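Local coordinates for protein halogenase PltM (Pseudomonas fluorescens, PDB 6BZN) that halogenates phenolic compounds, accepting an unusually wide range of substrates and halides, and works as a flavoprotein that binds FAD, at residues A[25-30]-A[184-189]; A[45-50]-A[367-372]. All blocks are in the same frame, centred on the assembly; numbering follows the deposited sequence.

Interaction 1: A[25-30]-A[184-189]. With CA (calcium ion), chain E.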
ATOM      1  N   ASP A  25       1.748  -4.433 -28.734  1.00 15.89           N
ATOM      2  CA  ASP A  25       1.708  -3.002 -28.407  1.00 15.65           C
ATOM      3  C   ASP A  25       2.509  -2.732 -27.142  1.00 14.90           C
ATOM      4  O   ASP A  25       3.345  -1.838 -27.116  1.00 14.14           O
ATOM      5  CB  ASP A  25       0.276  -2.508 -28.230  1.00 16.04           C
ATOM      6  CG  ASP A  25      -0.504  -2.533 -29.531  1.00 17.02           C
ATOM      7  OD1 ASP A  25      -0.176  -1.728 -30.421  1.00 17.91           O
ATOM      8  OD2 ASP A  25      -1.406  -3.383 -29.658  1.00 17.25           O
ATOM      9  N   VAL A  26       2.252  -3.529 -26.102  1.00 14.72           N
ATOM     10  CA  VAL A  26       2.871  -3.354 -24.793  1.00 14.14           C
ATOM     11  C   VAL A  26       3.357  -4.689 -24.215  1.00 13.39           C
ATOM     12  O   VAL A  26       2.647  -5.696 -24.265  1.00 13.28           O
ATOM     13  CB  VAL A  26       1.891  -2.697 -23.791  1.00 14.33           C
ATOM     14  CG1 VAL A  26       2.580  -2.395 -22.465  1.00 14.67           C
ATOM     15  CG2 VAL A  26       1.300  -1.423 -24.370  1.00 14.94           C
ATOM     16  N   ILE A  27       4.570  -4.676 -23.672  1.00 13.09           N
ATOM     17  CA  ILE A  27       5.079  -5.751 -22.832  1.00 12.74           C
ATOM     18  C   ILE A  27       5.007  -5.280 -21.382  1.00 12.51           C
ATOM     19  O   ILE A  27       5.359  -4.128 -21.060  1.00 12.33           O
ATOM     20  CB  ILE A  27       6.508  -6.162 -23.233  1.00 13.19           C
ATOM     21  CG1 ILE A  27       6.457  -6.912 -24.565  1.00 13.49           C
ATOM     22  CG2 ILE A  27       7.148  -7.063 -22.186  1.00 13.45           C
ATOM     23  CD1 ILE A  27       7.779  -6.985 -25.299  1.00 14.13           C
ATOM     24  N   ILE A  28       4.526  -6.163 -20.513  1.00 11.73           N
ATOM     25  CA  ILE A  28       4.415  -5.896 -19.084  1.00 11.52           C
ATOM     26  C   ILE A  28       5.266  -6.926 -18.352  1.00 12.04           C
ATOM     27  O   ILE A  28       5.062  -8.119 -18.536  1.00 11.87           O
ATOM     28  CB  ILE A  28       2.961  -5.995 -18.598  1.00 11.72           C
ATOM     29  CG1 ILE A  28       2.099  -4.940 -19.298  1.00 12.03           C
ATOM     30  CG2 ILE A  28       2.870  -5.761 -17.089  1.00 11.59           C
ATOM     31  CD1 ILE A  28       0.619  -5.097 -19.063  1.00 12.65           C
ATOM     32  N   ILE A  29       6.223  -6.465 -17.552  1.00 12.79           N
ATOM     33  CA  ILE A  29       7.027  -7.346 -16.712  1.00 13.67           C
ATOM     34  C   ILE A  29       6.335  -7.459 -15.352  1.00 13.99           C
ATOM     35  O   ILE A  29       6.138  -6.452 -14.676  1.00 14.16           O
ATOM     36  CB  ILE A  29       8.465  -6.832 -16.516  1.00 15.30           C
ATOM     37  CG1 ILE A  29       9.155  -6.568 -17.863  1.00 16.32           C
ATOM     38  CG2 ILE A  29       9.296  -7.859 -15.752  1.00 15.40           C
ATOM     39  CD1 ILE A  29      10.306  -5.601 -17.722  1.00 17.76           C
ATOM     40  N   GLY A  30       5.985  -8.687 -14.958  1.00 13.87           N
ATOM     41  CA  GLY A  30       5.323  -8.973 -13.681  1.00 14.29           C
ATOM     42  C   GLY A  30       3.855  -9.331 -13.864  1.00 14.53           C
ATOM     43  O   GLY A  30       3.099  -8.594 -14.501  1.00 14.59           O
ATOM     44  N   VAL A 184      10.871 -10.967 -28.430  1.00 21.15           N
ATOM     45  CA  VAL A 184       9.564 -10.336 -28.616  1.00 19.89           C
ATOM     46  C   VAL A 184       9.750  -8.834 -28.676  1.00 19.37           C
ATOM     47  O   VAL A 184      10.664  -8.303 -28.053  1.00 18.83           O
ATOM     48  CB  VAL A 184       8.544 -10.754 -27.535  1.00 19.92           C
ATOM     49  CG1 VAL A 184       8.210 -12.236 -27.697  1.00 20.01           C
ATOM     50  CG2 VAL A 184       9.046 -10.461 -26.126  1.00 19.96           C
ATOM     51  N   LYS A 185       8.891  -8.171 -29.443  1.00 19.52           N
ATOM     52  CA  LYS A 185       9.005  -6.746 -29.710  1.00 20.68           C
ATOM     53  C   LYS A 185       7.704  -6.031 -29.358  1.00 19.27           C
ATOM     54  O   LYS A 185       6.613  -6.594 -29.494  1.00 19.55           O
ATOM     55  CB  LYS A 185       9.371  -6.492 -31.177  1.00 23.44           C
ATOM     56  CG  LYS A 185      10.703  -7.098 -31.621  1.00 26.50           C
ATOM     57  CD  LYS A 185      10.983  -6.843 -33.104  1.00 29.35           C
ATOM     58  CE  LYS A 185      11.237  -5.360 -33.377  1.00 31.97           C
ATOM     59  NZ  LYS A 185      11.932  -5.083 -34.675  1.00 34.62           N
ATOM     60  N   ALA A 186       7.825  -4.797 -28.881  1.00 17.27           N
ATOM     61  CA  ALA A 186       6.667  -3.978 -28.580  1.00 16.51           C
ATOM     62  C   ALA A 186       6.952  -2.496 -28.750  1.00 16.17           C
ATOM     63  O   ALA A 186       8.111  -2.081 -28.924  1.00 16.49           O
ATOM     64  CB  ALA A 186       6.163  -4.256 -27.173  1.00 16.70           C
ATOM     65  N   ALA A 187       5.888  -1.707 -28.720  1.00 14.81           N
ATOM     66  CA  ALA A 187       6.032  -0.256 -28.754  1.00 15.28           C
ATOM     67  C   ALA A 187       6.479   0.321 -27.407  1.00 15.22           C
ATOM     68  O   ALA A 187       7.062   1.412 -27.374  1.00 15.26           O
ATOM     69  CB  ALA A 187       4.738   0.402 -29.198  1.00 15.64           C
ATOM     70  N   PHE A 188       6.210  -0.395 -26.313  1.00 14.50           N
ATOM     71  CA  PHE A 188       6.332   0.167 -24.959  1.00 14.44           C
ATOM     72  C   PHE A 188       6.460  -0.963 -23.940  1.00 13.86           C
ATOM     73  O   PHE A 188       5.877  -2.043 -24.129  1.00 14.28           O
ATOM     74  CB  PHE A 188       5.077   0.970 -24.652  1.00 14.30           C
ATOM     75  CG  PHE A 188       5.206   1.955 -23.515  1.00 14.21           C
ATOM     76  CD1 PHE A 188       5.945   3.115 -23.664  1.00 14.57           C
ATOM     77  CD2 PHE A 188       4.512   1.759 -22.325  1.00 14.33           C
ATOM     78  CE1 PHE A 188       6.030   4.053 -22.641  1.00 14.37           C
ATOM     79  CE2 PHE A 188       4.573   2.694 -21.301  1.00 14.14           C
ATOM     80  CZ  PHE A 188       5.337   3.841 -21.454  1.00 14.38           C
ATOM     81  N   ILE A 189       7.214  -0.714 -22.877  1.00 13.39           N
ATOM     82  CA  ILE A 189       7.392  -1.715 -21.812  1.00 13.10           C
ATOM     83  C   ILE A 189       7.022  -1.107 -20.454  1.00 12.88           C
ATOM     84  O   ILE A 189       7.440  -0.003 -20.124  1.00 12.42           O
ATOM     85  CB  ILE A 189       8.802  -2.364 -21.836  1.00 13.43           C
ATOM     86  CG1 ILE A 189       8.891  -3.508 -20.824  1.00 13.97           C
ATOM     87  CG2 ILE A 189       9.938  -1.371 -21.595  1.00 13.58           C
ATOM     88  CD1 ILE A 189       9.978  -4.521 -21.165  1.00 13.92           C
TER
HETATM   89 CA    CA E 601      -1.763  -3.102 -31.933  1.00 19.83          CA
HETATM   90  O   HOH W   1       0.377  -4.029 -32.159  1.00 24.98           O

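Interaction 2: A[45-50]-A[367-372]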
ATOM      1  N   SER A  45      -9.066  -2.522 -23.965  1.00 17.00           N
ATOM      2  CA  SER A  45      -9.127  -1.288 -24.755  1.00 17.35           C
ATOM      3  C   SER A  45      -8.617  -1.406 -26.202  1.00 17.63           C
ATOM      4  O   SER A  45      -8.594  -0.398 -26.920  1.00 18.71           O
ATOM      5  CB  SER A  45      -8.305  -0.212 -24.029  1.00 17.67           C
ATOM      6  OG  SER A  45      -8.795  -0.012 -22.717  1.00 17.53           O
ATOM      7  N   GLY A  46      -8.179  -2.595 -26.607  1.00 17.96           N
ATOM      8  CA  GLY A  46      -7.796  -2.882 -28.006  1.00 18.53           C
ATOM      9  C   GLY A  46      -6.304  -3.033 -28.270  1.00 18.54           C
ATOM     10  O   GLY A  46      -5.895  -3.078 -29.447  1.00 19.07           O
ATOM     11  N   LEU A  47      -5.478  -3.114 -27.217  1.00 16.85           N
ATOM     12  CA  LEU A  47      -4.043  -3.351 -27.390  1.00 16.84           C
ATOM     13  C   LEU A  47      -3.691  -4.836 -27.280  1.00 16.46           C
ATOM     14  O   LEU A  47      -4.351  -5.579 -26.560  1.00 16.50           O
ATOM     15  CB  LEU A  47      -3.214  -2.563 -26.366  1.00 17.08           C
ATOM     16  CG  LEU A  47      -3.407  -1.048 -26.297  1.00 17.48           C
ATOM     17  CD1 LEU A  47      -2.305  -0.393 -25.476  1.00 17.40           C
ATOM     18  CD2 LEU A  47      -3.469  -0.427 -27.680  1.00 18.21           C
ATOM     19  N   ASN A  48      -2.659  -5.249 -28.014  0.50 15.89           N
ATOM     20  CA  ASN A  48      -2.082  -6.586 -27.933  0.50 16.02           C
ATOM     21  C   ASN A  48      -1.012  -6.525 -26.843  0.50 15.48           C
ATOM     22  O   ASN A  48      -0.020  -5.816 -26.990  0.50 15.52           O
ATOM     23  CB  ASN A  48      -1.467  -6.966 -29.290  0.50 16.45           C
ATOM     24  CG  ASN A  48      -1.176  -8.457 -29.425  0.50 17.12           C
ATOM     25  OD1 ASN A  48      -1.621  -9.278 -28.617  0.50 18.10           O
ATOM     26  ND2 ASN A  48      -0.434  -8.814 -30.474  0.50 17.53           N
ATOM     27  N   VAL A  49      -1.227  -7.254 -25.749  1.00 15.29           N
ATOM     28  CA  VAL A  49      -0.386  -7.152 -24.555  1.00 15.58           C
ATOM     29  C   VAL A  49       0.267  -8.488 -24.276  1.00 14.65           C
ATOM     30  O   VAL A  49      -0.383  -9.523 -24.429  1.00 14.49           O
ATOM     31  CB  VAL A  49      -1.259  -6.733 -23.362  1.00 16.40           C
ATOM     32  CG1 VAL A  49      -0.464  -6.752 -22.079  1.00 17.22           C
ATOM     33  CG2 VAL A  49      -1.840  -5.345 -23.620  1.00 17.32           C
ATOM     34  N   LEU A  50       1.533  -8.452 -23.862  1.00 13.87           N
ATOM     35  CA  LEU A  50       2.266  -9.628 -23.424  1.00 14.57           C
ATOM     36  C   LEU A  50       2.771  -9.385 -22.012  1.00 14.67           C
ATOM     37  O   LEU A  50       3.527  -8.423 -21.768  1.00 13.48           O
ATOM     38  CB  LEU A  50       3.461  -9.910 -24.327  1.00 15.19           C
ATOM     39  CG  LEU A  50       4.327 -11.112 -23.916  1.00 16.00           C
ATOM     40  CD1 LEU A  50       3.499 -12.398 -23.872  1.00 16.68           C
ATOM     41  CD2 LEU A  50       5.510 -11.250 -24.864  1.00 16.37           C
ATOM     42  N   LYS A 367      -2.962   7.182 -21.073  1.00 14.52           N
ATOM     43  CA  LYS A 367      -1.854   7.771 -21.813  1.00 14.58           C
ATOM     44  C   LYS A 367      -1.201   6.760 -22.743  1.00 14.57           C
ATOM     45  O   LYS A 367      -0.775   7.109 -23.832  1.00 14.26           O
ATOM     46  CB  LYS A 367      -0.835   8.378 -20.851  1.00 15.25           C
ATOM     47  CG  LYS A 367      -1.445   9.458 -19.970  1.00 15.25           C
ATOM     48  CD  LYS A 367      -0.443  10.007 -18.985  1.00 16.08           C
ATOM     49  CE  LYS A 367      -1.090  10.967 -17.990  1.00 17.00           C
ATOM     50  NZ  LYS A 367      -1.587  12.187 -18.680  1.00 17.83           N
ATOM     51  N   VAL A 368      -1.094   5.510 -22.305  1.00 14.56           N
ATOM     52  CA  VAL A 368      -0.539   4.456 -23.162  1.00 14.98           C
ATOM     53  C   VAL A 368      -1.478   4.223 -24.354  1.00 15.72           C
ATOM     54  O   VAL A 368      -1.018   4.056 -25.488  1.00 15.38           O
ATOM     55  CB  VAL A 368      -0.275   3.162 -22.350  1.00 14.52           C
ATOM     56  CG1 VAL A 368       0.095   1.989 -23.254  1.00 14.51           C
ATOM     57  CG2 VAL A 368       0.845   3.416 -21.355  1.00 14.85           C
ATOM     58  N   LEU A 369      -2.786   4.227 -24.093  1.00 16.85           N
ATOM     59  CA  LEU A 369      -3.776   4.092 -25.155  1.00 18.64           C
ATOM     60  C   LEU A 369      -3.690   5.237 -26.168  1.00 19.14           C
ATOM     61  O   LEU A 369      -3.736   4.987 -27.379  1.00 18.03           O
ATOM     62  CB  LEU A 369      -5.194   4.039 -24.596  1.00 20.10           C
ATOM     63  CG  LEU A 369      -5.581   2.818 -23.768  1.00 21.75           C
ATOM     64  CD1 LEU A 369      -7.017   3.016 -23.301  1.00 22.94           C
ATOM     65  CD2 LEU A 369      -5.442   1.533 -24.553  1.00 23.05           C
ATOM     66  N   ASP A 370      -3.566   6.469 -25.675  1.00 18.92           N
ATOM     67  CA  ASP A 370      -3.400   7.630 -26.571  1.00 20.89           C
ATOM     68  C   ASP A 370      -2.115   7.487 -27.411  1.00 19.05           C
ATOM     69  O   ASP A 370      -2.132   7.712 -28.617  1.00 18.81           O
ATOM     70  CB  ASP A 370      -3.397   8.953 -25.791  1.00 23.72           C
ATOM     71  CG  ASP A 370      -2.971  10.147 -26.650  1.00 28.30           C
ATOM     72  OD1 ASP A 370      -1.753  10.466 -26.668  1.00 33.57           O
ATOM     73  OD2 ASP A 370      -3.839  10.745 -27.336  1.00 30.64           O
ATOM     74  N   ALA A 371      -1.017   7.091 -26.765  1.00 17.15           N
ATOM     75  CA  ALA A 371       0.255   6.885 -27.454  1.00 17.13           C
ATOM     76  C   ALA A 371       0.147   5.838 -28.561  1.00 17.26           C
ATOM     77  O   ALA A 371       0.617   6.069 -29.678  1.00 17.25           O
ATOM     78  CB  ALA A 371       1.346   6.496 -26.468  1.00 16.76           C
ATOM     79  N   ALA A 372      -0.461   4.701 -28.237  1.00 17.08           N
ATOM     80  CA  ALA A 372      -0.657   3.598 -29.199  1.00 18.11           C
ATOM     81  C   ALA A 372      -1.580   3.976 -30.361  1.00 18.71           C
ATOM     82  O   ALA A 372      -1.439   3.448 -31.459  1.00 18.79           O
ATOM     83  CB  ALA A 372      -1.221   2.377 -28.501  1.00 17.92           C
TER

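Interaction 1: A[25-30]-A[184-189]
The carbonyl oxygen of Phe188 is gripped by one hydrogen bond and one weaker CA-H...O contact from strand 26-29: the amide N of Ile27 meets it at 3.0 Å, nearly straight (164° at the hydrogen), and CA of Val26 makes the second. Ile27 and Ile189 form a parallel bridge between adjacent strands of the Rossmann-type sheet expected of an FAD-binding flavoprotein. A further CA-H...O contact, from CA of Ile189 to O of Ile27 at 3.2 Å, answers across the bridge. At residue 187 the chain turns from the small antiparallel sheet into this parallel one, a worked example of one corner serving two sheets, and the amide of Ala187 makes a weak bond to Asp25 O. Ile27 fills the angle between the two sheets. With CG1 anti to its carbonyl carbon (chi1 -72°), its CD1 reaches the methyl of Ala186 at 3.7 Å and CG2 of Val184 at 3.8 Å, while CG2 of Ile27 faces CD1 of Ile189. Cut back to an alanine here, the side chain would keep only CB, and a gap is likely to open between Val184, Ala186 and Ile189. CD1 of Ile29 rests 3.6 Å from CD1 of Ile189. The Asp25 carboxylate chelates a calcium ion through OD2 at 2.3 Å and OD1 at 2.6 Å; a water also binds the ion, and OD2 accepts a hydrogen bond from Asn48 N.

Interaction 2: A[45-50]-A[367-372]
Leu47 and Ser45 meet the helix segment 367-372 mostly through aliphatic carbon, and Leu369 serves both of them. CB of Leu47 points toward the helix; chi1 (-56°) sets CG anti to the carbonyl carbon, and chi2 (-167°) turns the methyls so that they part to meet residues one turn apart while both stay against CD2 of Leu369, Leu47 CD1 at 3.8 Å. CD2 of Leu47 sits 3.7 Å from CB of Ala372, whereas CD1 lies 4.0 Å from CG1 of Val368; between these two, the branch carbon CG packs at 3.7 Å on CD2 of Leu369. Leu369 has an extended chain (chi2 179°) whose forked end lies against Ser45: CD2 comes to 3.4 Å from Ser45 CB, tighter than usual van der Waals packing, and CD1 touches both CB and OG at 3.6 Å. The Ser45 hydroxyl is hydrogen-bonded to the carbonyl oxygen of Val41. Gly46 follows in a Schellman motif with positive phi, the usual helix-ending turn, which lets the chain leave helix 33-44 and head for strand 49-52. The contact thus joins the link between that helix and that strand to helix 352-374, with Leu42 of helix 33-44 touching both Leu47 and Leu369.

Overall arrangement
From the N terminus, strand 24-29 leads through helix 33-44 to strand 49-52, a beta-alpha-beta unit that supplies the first segment of each contact. Interaction 1 closes a loop of 153 residues when the chain returns from the antiparallel sheet at 184-189. Interaction 2 closes a longer one, of 316 residues, when helix 352-374 arrives. Since 45-50 falls within the first loop and 367-372 beyond it, the two loops cross. The centres of the two contacts are about 10 Å apart, and neighbouring strands join them: the amide N of Ile28 is 2.8 Å from Leu50 O, a probable hydrogen bond. Together they tie the parallel sheet to the antiparallel sheet and to helix 352-374.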